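Fimbrial structural subunit (Actinomyces naeslundii, PDB 3QDH) forms the shaft of type 2 fimbriae and, as an adhesin, mediates interactions with streptococci and host cells during oral biofilm development. Local coordinates at residues Asp48-Val62 with Ala105-Ile119. Sequence-based numbering, arbitrary orientation.
Sequences DTLDDRLTAVTATEV and AVFQGKVTEARNGAI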
ATOM      1  N   ASP A  48     -10.015   4.385  -9.652  1.00 15.29           N
ATOM      2  CA  ASP A  48      -9.758   3.507  -8.522  1.00 16.26           C
ATOM      3  C   ASP A  48     -10.423   4.103  -7.289  1.00 16.93           C
ATOM      4  O   ASP A  48     -10.077   5.205  -6.854  1.00 17.55           O
ATOM      5  CB  ASP A  48      -8.240   3.339  -8.302  1.00 16.16           C
ATOM      6  CG  ASP A  48      -7.886   2.127  -7.434  1.00 16.16           C
ATOM      7  OD1 ASP A  48      -8.587   1.863  -6.439  1.00 15.06           O
ATOM      8  OD2 ASP A  48      -6.873   1.449  -7.719  1.00 16.69           O
ATOM      9  N   THR A  49     -11.386   3.380  -6.730  1.00 17.01           N
ATOM     10  CA  THR A  49     -11.957   3.758  -5.437  1.00 17.62           C
ATOM     11  C   THR A  49     -11.189   2.973  -4.387  1.00 17.73           C
ATOM     12  O   THR A  49     -11.300   1.752  -4.309  1.00 17.41           O
ATOM     13  CB  THR A  49     -13.453   3.436  -5.346  1.00 17.84           C
ATOM     14  OG1 THR A  49     -14.155   4.177  -6.343  1.00 19.11           O
ATOM     15  CG2 THR A  49     -14.014   3.799  -3.954  1.00 18.28           C
ATOM     16  N   LEU A  50     -10.404   3.676  -3.584  1.00 18.36           N
ATOM     17  CA  LEU A  50      -9.562   2.996  -2.612  1.00 19.16           C
ATOM     18  C   LEU A  50     -10.333   2.638  -1.345  1.00 19.74           C
ATOM     19  O   LEU A  50     -11.292   3.315  -0.966  1.00 19.07           O
ATOM     20  CB  LEU A  50      -8.304   3.805  -2.301  1.00 19.71           C
ATOM     21  CG  LEU A  50      -7.257   3.695  -3.422  1.00 20.30           C
ATOM     22  CD1 LEU A  50      -7.502   4.754  -4.495  1.00 20.44           C
ATOM     23  CD2 LEU A  50      -5.863   3.816  -2.875  1.00 22.46           C
ATOM     24  N   ASP A  51      -9.907   1.533  -0.742  1.00 20.46           N
ATOM     25  CA  ASP A  51     -10.413   1.035   0.531  1.00 21.29           C
ATOM     26  C   ASP A  51     -10.394   2.118   1.605  1.00 21.66           C
ATOM     27  O   ASP A  51      -9.411   2.851   1.737  1.00 21.40           O
ATOM     28  CB  ASP A  51      -9.531  -0.141   0.964  1.00 21.37           C
ATOM     29  CG  ASP A  51     -10.036  -0.832   2.219  1.00 22.62           C
ATOM     30  OD1 ASP A  51     -10.550  -1.952   2.094  1.00 24.22           O
ATOM     31  OD2 ASP A  51      -9.900  -0.267   3.317  1.00 23.18           O
ATOM     32  N   ASP A  52     -11.478   2.178   2.384  1.00 22.67           N
ATOM     33  CA  ASP A  52     -11.672   3.188   3.445  1.00 23.86           C
ATOM     34  C   ASP A  52     -10.555   3.294   4.472  1.00 23.70           C
ATOM     35  O   ASP A  52     -10.424   4.323   5.129  1.00 24.05           O
ATOM     36  CB  ASP A  52     -12.990   2.946   4.191  1.00 24.15           C
ATOM     37  CG  ASP A  52     -14.212   3.290   3.367  1.00 26.27           C
ATOM     38  OD1 ASP A  52     -14.076   3.929   2.304  1.00 28.68           O
ATOM     39  OD2 ASP A  52     -15.330   2.942   3.806  1.00 28.50           O
ATOM     40  N   ARG A  53      -9.763   2.236   4.626  1.00 23.77           N
ATOM     41  CA  ARG A  53      -8.630   2.263   5.556  1.00 23.70           C
ATOM     42  C   ARG A  53      -7.468   3.096   5.026  1.00 23.87           C
ATOM     43  O   ARG A  53      -6.515   3.389   5.765  1.00 24.13           O
ATOM     44  CB  ARG A  53      -8.157   0.849   5.884  1.00 23.62           C
ATOM     45  CG  ARG A  53      -9.064   0.115   6.874  1.00 24.48           C
ATOM     46  CD  ARG A  53      -8.844  -1.379   6.797  1.00 25.58           C
ATOM     47  NE  ARG A  53      -9.453  -1.954   5.598  1.00 25.00           N
ATOM     48  CZ  ARG A  53      -9.620  -3.254   5.400  1.00 25.93           C
ATOM     49  NH1 ARG A  53      -9.211  -4.125   6.322  1.00 26.62           N
ATOM     50  NH2 ARG A  53     -10.196  -3.685   4.282  1.00 25.94           N
ATOM     51  N   LEU A  54      -7.546   3.466   3.746  1.00 23.22           N
ATOM     52  CA  LEU A  54      -6.519   4.290   3.122  1.00 22.90           C
ATOM     53  C   LEU A  54      -6.966   5.751   3.033  1.00 23.06           C
ATOM     54  O   LEU A  54      -8.070   6.052   2.581  1.00 23.51           O
ATOM     55  CB  LEU A  54      -6.112   3.721   1.750  1.00 22.71           C
ATOM     56  CG  LEU A  54      -5.593   2.272   1.750  1.00 21.65           C
ATOM     57  CD1 LEU A  54      -5.396   1.711   0.321  1.00 21.67           C
ATOM     58  CD2 LEU A  54      -4.303   2.143   2.553  1.00 22.58           C
ATOM     59  N   THR A  55      -6.104   6.650   3.490  1.00 23.24           N
ATOM     60  CA  THR A  55      -6.442   8.063   3.533  1.00 23.63           C
ATOM     61  C   THR A  55      -5.511   8.878   2.629  1.00 23.44           C
ATOM     62  O   THR A  55      -4.454   8.387   2.198  1.00 23.52           O
ATOM     63  CB  THR A  55      -6.425   8.595   4.992  1.00 23.58           C
ATOM     64  OG1 THR A  55      -7.279   9.738   5.094  1.00 25.20           O
ATOM     65  CG2 THR A  55      -5.014   8.947   5.444  1.00 23.74           C
ATOM     66  N   ALA A  56      -5.916  10.122   2.361  1.00 23.34           N
ATOM     67  CA  ALA A  56      -5.189  11.030   1.475  1.00 23.07           C
ATOM     68  C   ALA A  56      -4.887  10.350   0.132  1.00 22.79           C
ATOM     69  O   ALA A  56      -3.770  10.428  -0.382  1.00 23.11           O
ATOM     70  CB  ALA A  56      -3.901  11.539   2.152  1.00 23.33           C
ATOM     71  N   VAL A  57      -5.899   9.689  -0.424  1.00 22.25           N
ATOM     72  CA  VAL A  57      -5.718   8.861  -1.615  1.00 21.58           C
ATOM     73  C   VAL A  57      -5.478   9.707  -2.864  1.00 21.01           C
ATOM     74  O   VAL A  57      -6.062  10.779  -3.015  1.00 21.41           O
ATOM     75  CB  VAL A  57      -6.877   7.853  -1.821  1.00 21.20           C
ATOM     76  CG1 VAL A  57      -6.990   6.922  -0.598  1.00 21.44           C
ATOM     77  CG2 VAL A  57      -8.203   8.554  -2.083  1.00 21.66           C
ATOM     78  N   THR A  58      -4.609   9.213  -3.738  1.00 20.59           N
ATOM     79  CA  THR A  58      -4.204   9.936  -4.938  1.00 19.93           C
ATOM     80  C   THR A  58      -3.556   8.959  -5.915  1.00 19.71           C
ATOM     81  O   THR A  58      -3.580   7.731  -5.701  1.00 19.44           O
ATOM     82  CB  THR A  58      -3.246  11.142  -4.592  1.00 20.16           C
ATOM     83  OG1 THR A  58      -3.162  12.046  -5.706  1.00 19.53           O
ATOM     84  CG2 THR A  58      -1.849  10.660  -4.182  1.00 20.00           C
ATOM     85  N   ALA A  59      -3.005   9.501  -6.996  1.00 18.68           N
ATOM     86  CA  ALA A  59      -2.245   8.729  -7.953  1.00 18.33           C
ATOM     87  C   ALA A  59      -0.990   9.498  -8.352  1.00 18.52           C
ATOM     88  O   ALA A  59      -1.020  10.727  -8.446  1.00 18.11           O
ATOM     89  CB  ALA A  59      -3.101   8.406  -9.181  1.00 17.75           C
ATOM     90  N   THR A  60       0.101   8.764  -8.558  1.00 19.01           N
ATOM     91  CA  THR A  60       1.378   9.328  -9.017  1.00 19.78           C
ATOM     92  C   THR A  60       1.949   8.486 -10.159  1.00 19.10           C
ATOM     93  O   THR A  60       1.373   7.458 -10.527  1.00 18.74           O
ATOM     94  CB  THR A  60       2.438   9.354  -7.888  1.00 20.04           C
ATOM     95  OG1 THR A  60       2.729   8.009  -7.474  1.00 22.67           O
ATOM     96  CG2 THR A  60       1.958  10.166  -6.693  1.00 20.89           C
ATOM     97  N   GLU A  61       3.090   8.916 -10.701  1.00 18.53           N
ATOM     98  CA  GLU A  61       3.825   8.165 -11.735  1.00 18.92           C
ATOM     99  C   GLU A  61       2.965   7.783 -12.948  1.00 17.95           C
ATOM    100  O   GLU A  61       3.021   6.649 -13.432  1.00 18.58           O
ATOM    101  CB  GLU A  61       4.486   6.901 -11.156  1.00 19.67           C
ATOM    102  CG  GLU A  61       5.426   7.122  -9.981  1.00 23.70           C
ATOM    103  CD  GLU A  61       6.269   5.885  -9.662  1.00 27.78           C
ATOM    104  OE1 GLU A  61       6.438   5.013 -10.540  1.00 30.90           O
ATOM    105  OE2 GLU A  61       6.771   5.784  -8.528  1.00 31.54           O
ATOM    106  N   VAL A  62       2.171   8.727 -13.436  1.00 16.72           N
ATOM    107  CA  VAL A  62       1.344   8.483 -14.616  1.00 15.91           C
ATOM    108  C   VAL A  62       2.293   8.318 -15.788  1.00 15.77           C
ATOM    109  O   VAL A  62       3.210   9.126 -15.953  1.00 14.59           O
ATOM    110  CB  VAL A  62       0.372   9.643 -14.878  1.00 15.79           C
ATOM    111  CG1 VAL A  62      -0.519   9.333 -16.092  1.00 15.73           C
ATOM    112  CG2 VAL A  62      -0.492   9.898 -13.640  1.00 16.70           C
ATOM    113  N   ALA A 105      -0.597   4.103 -13.964  1.00 15.49           N
ATOM    114  CA  ALA A 105      -0.410   5.020 -12.861  1.00 15.75           C
ATOM    115  C   ALA A 105      -0.266   4.207 -11.584  1.00 16.57           C
ATOM    116  O   ALA A 105      -0.591   3.021 -11.557  1.00 16.42           O
ATOM    117  CB  ALA A 105      -1.579   5.986 -12.754  1.00 15.16           C
ATOM    118  N   VAL A 106       0.229   4.846 -10.534  1.00 17.24           N
ATOM    119  CA  VAL A 106       0.348   4.190  -9.235  1.00 17.58           C
ATOM    120  C   VAL A 106      -0.656   4.851  -8.299  1.00 18.03           C
ATOM    121  O   VAL A 106      -0.486   6.014  -7.924  1.00 18.14           O
ATOM    122  CB  VAL A 106       1.787   4.306  -8.670  1.00 17.89           C
ATOM    123  CG1 VAL A 106       1.877   3.697  -7.268  1.00 18.16           C
ATOM    124  CG2 VAL A 106       2.799   3.632  -9.604  1.00 17.48           C
ATOM    125  N   PHE A 107      -1.713   4.126  -7.941  1.00 18.01           N
ATOM    126  CA  PHE A 107      -2.684   4.631  -6.978  1.00 18.23           C
ATOM    127  C   PHE A 107      -2.164   4.353  -5.580  1.00 18.98           C
ATOM    128  O   PHE A 107      -1.453   3.367  -5.366  1.00 19.33           O
ATOM    129  CB  PHE A 107      -4.059   3.999  -7.208  1.00 18.11           C
ATOM    130  CG  PHE A 107      -4.681   4.398  -8.516  1.00 17.63           C
ATOM    131  CD1 PHE A 107      -5.582   5.451  -8.576  1.00 17.47           C
ATOM    132  CD2 PHE A 107      -4.323   3.746  -9.703  1.00 17.19           C
ATOM    133  CE1 PHE A 107      -6.142   5.837  -9.792  1.00 18.54           C
ATOM    134  CE2 PHE A 107      -4.881   4.117 -10.919  1.00 16.91           C
ATOM    135  CZ  PHE A 107      -5.795   5.165 -10.965  1.00 17.49           C
ATOM    136  N   GLN A 108      -2.504   5.221  -4.632  1.00 19.28           N
ATOM    137  CA  GLN A 108      -1.910   5.122  -3.304  1.00 20.07           C
ATOM    138  C   GLN A 108      -2.735   5.777  -2.215  1.00 19.96           C
ATOM    139  O   GLN A 108      -3.557   6.653  -2.473  1.00 19.67           O
ATOM    140  CB  GLN A 108      -0.495   5.716  -3.313  1.00 20.20           C
ATOM    141  CG  GLN A 108      -0.450   7.151  -3.789  1.00 21.51           C
ATOM    142  CD  GLN A 108       0.961   7.603  -4.096  1.00 24.43           C
ATOM    143  OE1 GLN A 108       1.626   7.065  -4.992  1.00 27.30           O
ATOM    144  NE2 GLN A 108       1.424   8.599  -3.362  1.00 24.36           N
ATOM    145  N   GLY A 109      -2.493   5.346  -0.986  1.00 20.52           N
ATOM    146  CA  GLY A 109      -3.145   5.925   0.177  1.00 21.57           C
ATOM    147  C   GLY A 109      -2.354   5.561   1.419  1.00 22.53           C
ATOM    148  O   GLY A 109      -1.536   4.640   1.392  1.00 22.40           O
ATOM    149  N   LYS A 110      -2.595   6.290   2.499  1.00 23.56           N
ATOM    150  CA  LYS A 110      -1.899   6.062   3.767  1.00 25.24           C
ATOM    151  C   LYS A 110      -2.697   5.091   4.639  1.00 25.41           C
ATOM    152  O   LYS A 110      -3.896   5.282   4.832  1.00 25.91           O
ATOM    153  CB  LYS A 110      -1.714   7.392   4.501  1.00 25.26           C
ATOM    154  CG  LYS A 110      -0.765   7.318   5.689  1.00 27.54           C
ATOM    155  CD  LYS A 110      -0.456   8.695   6.272  1.00 29.49           C
ATOM    156  CE  LYS A 110      -1.362   9.025   7.448  1.00 31.44           C
ATOM    157  NZ  LYS A 110      -0.905  10.264   8.151  1.00 32.93           N
ATOM    158  N   VAL A 111      -2.035   4.063   5.162  1.00 26.49           N
ATOM    159  CA  VAL A 111      -2.711   3.044   5.982  1.00 27.54           C
ATOM    160  C   VAL A 111      -3.028   3.643   7.348  1.00 28.43           C
ATOM    161  O   VAL A 111      -2.124   4.097   8.054  1.00 28.36           O
ATOM    162  CB  VAL A 111      -1.847   1.768   6.173  1.00 27.71           C
ATOM    163  CG1 VAL A 111      -2.590   0.725   7.022  1.00 28.52           C
ATOM    164  CG2 VAL A 111      -1.481   1.164   4.844  1.00 27.41           C
ATOM    165  N   THR A 112      -4.308   3.652   7.706  1.00 29.20           N
ATOM    166  CA  THR A 112      -4.740   4.199   8.992  1.00 30.54           C
ATOM    167  C   THR A 112      -4.855   3.113  10.067  1.00 31.17           C
ATOM    168  O   THR A 112      -4.581   3.368  11.248  1.00 31.49           O
ATOM    169  CB  THR A 112      -6.065   4.985   8.877  1.00 30.54           C
ATOM    170  OG1 THR A 112      -7.098   4.133   8.368  1.00 30.75           O
ATOM    171  CG2 THR A 112      -5.900   6.191   7.953  1.00 31.00           C
ATOM    172  N   GLU A 113      -5.257   1.912   9.650  1.00 31.48           N
ATOM    173  CA  GLU A 113      -5.421   0.764  10.553  1.00 32.41           C
ATOM    174  C   GLU A 113      -5.715  -0.525   9.783  1.00 32.39           C
ATOM    175  O   GLU A 113      -6.139  -0.486   8.624  1.00 31.91           O
ATOM    176  CB  GLU A 113      -6.528   1.024  11.581  1.00 32.58           C
ATOM    177  CG  GLU A 113      -7.929   1.102  10.988  1.00 34.67           C
ATOM    178  CD  GLU A 113      -8.964   1.568  11.986  1.00 36.82           C
ATOM    179  OE1 GLU A 113      -8.717   1.471  13.207  1.00 39.21           O
ATOM    180  OE2 GLU A 113     -10.033   2.035  11.547  1.00 37.78           O
ATOM    181  N   ALA A 114      -5.508  -1.655  10.453  1.00 32.65           N
ATOM    182  CA  ALA A 114      -5.667  -2.980   9.857  1.00 32.82           C
ATOM    183  C   ALA A 114      -7.116  -3.449   9.705  1.00 32.97           C
ATOM    184  O   ALA A 114      -7.471  -3.996   8.659  1.00 32.91           O
ATOM    185  CB  ALA A 114      -4.867  -4.009  10.651  1.00 32.85           C
ATOM    186  N   ARG A 115      -7.934  -3.244  10.744  1.00 33.04           N
ATOM    187  CA  ARG A 115      -9.306  -3.788  10.831  1.00 33.15           C
ATOM    188  C   ARG A 115      -9.353  -5.301  10.583  1.00 32.77           C
ATOM    189  O   ARG A 115      -8.577  -6.034  11.193  1.00 33.03           O
ATOM    190  CB  ARG A 115     -10.285  -3.042   9.916  1.00 33.44           C
ATOM    191  CG  ARG A 115     -10.574  -1.623  10.341  1.00 35.19           C
ATOM    192  CD  ARG A 115     -11.632  -1.003   9.459  1.00 37.91           C
ATOM    193  NE  ARG A 115     -11.470   0.446   9.376  1.00 40.03           N
ATOM    194  CZ  ARG A 115     -12.160   1.239   8.557  1.00 41.22           C
ATOM    195  NH1 ARG A 115     -13.078   0.735   7.737  1.00 40.94           N
ATOM    196  NH2 ARG A 115     -11.925   2.546   8.562  1.00 40.98           N
ATOM    197  N   ASN A 116     -10.237  -5.763   9.687  1.00 32.30           N
ATOM    198  CA  ASN A 116     -10.345  -7.196   9.371  1.00 31.45           C
ATOM    199  C   ASN A 116      -9.034  -7.761   8.824  1.00 30.69           C
ATOM    200  O   ASN A 116      -8.844  -8.980   8.781  1.00 30.71           O
ATOM    201  CB  ASN A 116     -11.544  -7.505   8.443  1.00 32.00           C
ATOM    202  CG  ASN A 116     -11.203  -7.425   6.942  1.00 32.79           C
ATOM    203  OD1 ASN A 116     -11.603  -8.296   6.163  1.00 35.82           O
ATOM    204  ND2 ASN A 116     -10.496  -6.379   6.534  1.00 32.74           N
ATOM    205  N   GLY A 117      -8.139  -6.862   8.418  1.00 29.02           N
ATOM    206  CA  GLY A 117      -6.794  -7.230   8.023  1.00 27.74           C
ATOM    207  C   GLY A 117      -6.585  -7.488   6.543  1.00 26.59           C
ATOM    208  O   GLY A 117      -5.462  -7.739   6.117  1.00 27.04           O
ATOM    209  N   ALA A 118      -7.655  -7.443   5.755  1.00 25.14           N
ATOM    210  CA  ALA A 118      -7.537  -7.665   4.313  1.00 23.39           C
ATOM    211  C   ALA A 118      -7.936  -6.412   3.544  1.00 22.14           C
ATOM    212  O   ALA A 118      -9.125  -6.131   3.371  1.00 22.41           O
ATOM    213  CB  ALA A 118      -8.386  -8.864   3.889  1.00 23.77           C
ATOM    214  N   ILE A 119      -6.944  -5.637   3.115  1.00 20.83           N
ATOM    215  CA  ILE A 119      -7.221  -4.428   2.336  1.00 19.41           C
ATOM    216  C   ILE A 119      -7.185  -4.798   0.859  1.00 18.25           C
ATOM    217  O   ILE A 119      -6.139  -5.198   0.344  1.00 17.98           O
ATOM    218  CB  ILE A 119      -6.198  -3.298   2.611  1.00 19.55           C
ATOM    219  CG1 ILE A 119      -6.144  -2.966   4.104  1.00 20.25           C
ATOM    220  CG2 ILE A 119      -6.550  -2.037   1.782  1.00 19.19           C
ATOM    221  CD1 ILE A 119      -4.940  -2.120   4.506  1.00 21.26           C
TER
HETATM  222  O   HOH W   1     -15.518   2.336   6.413  1.00 39.51           O
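Arg53 reaches into the loop joining strands 102-111 and 118-131 and binds one carbonyl of the loop and one at the start of the next strand. NH1 of Arg53 donates to Ala114 O (2.9 Å), nearly in the guanidinium plane; Gly117 N, closing the type II' turn, approaches that oxygen from the opposite face of the carbonyl plane. NH2 of Arg53 meets Ala118 O at 2.8 Å, bent and from above that carbonyl's plane. Ile119 CG1 covers the centre of one guanidinium face, while Arg53 CG lies over one face of the Arg115 guanidinium, toward its rim. A bend at chi3 (-75°) folds the Arg53 chain back to Asp51, whose carboxylate takes NE and NH2 side-on; Asp51 OD2 also accepts Arg53 N, an Asx turn. Backbone N and OG1 of Thr112 both donate to Arg53 O.

Strands 54-55 and 57-62 pair antiparallel with 105-111, with a beta bulge between Thr55 and Thr58. On the face carrying Ala59, the Phe107 ring makes CH-pi contacts with Ala59 CB over one side and, over the opposite side, Asp48 CB from the other sheet, 3.6 Å from the ring centroid; Lys8 holds the Asp48 carboxylate. On the other face, Thr60 OG1 donates to Gln108 OE1 (2.9 Å). Within this Sgo0707 N2-like domain, the buried Arg53 charge is thus probably offset by Asp51, and one side chain ties the Asp51-Leu54 turn to the 112-117 loop and strand 118-131.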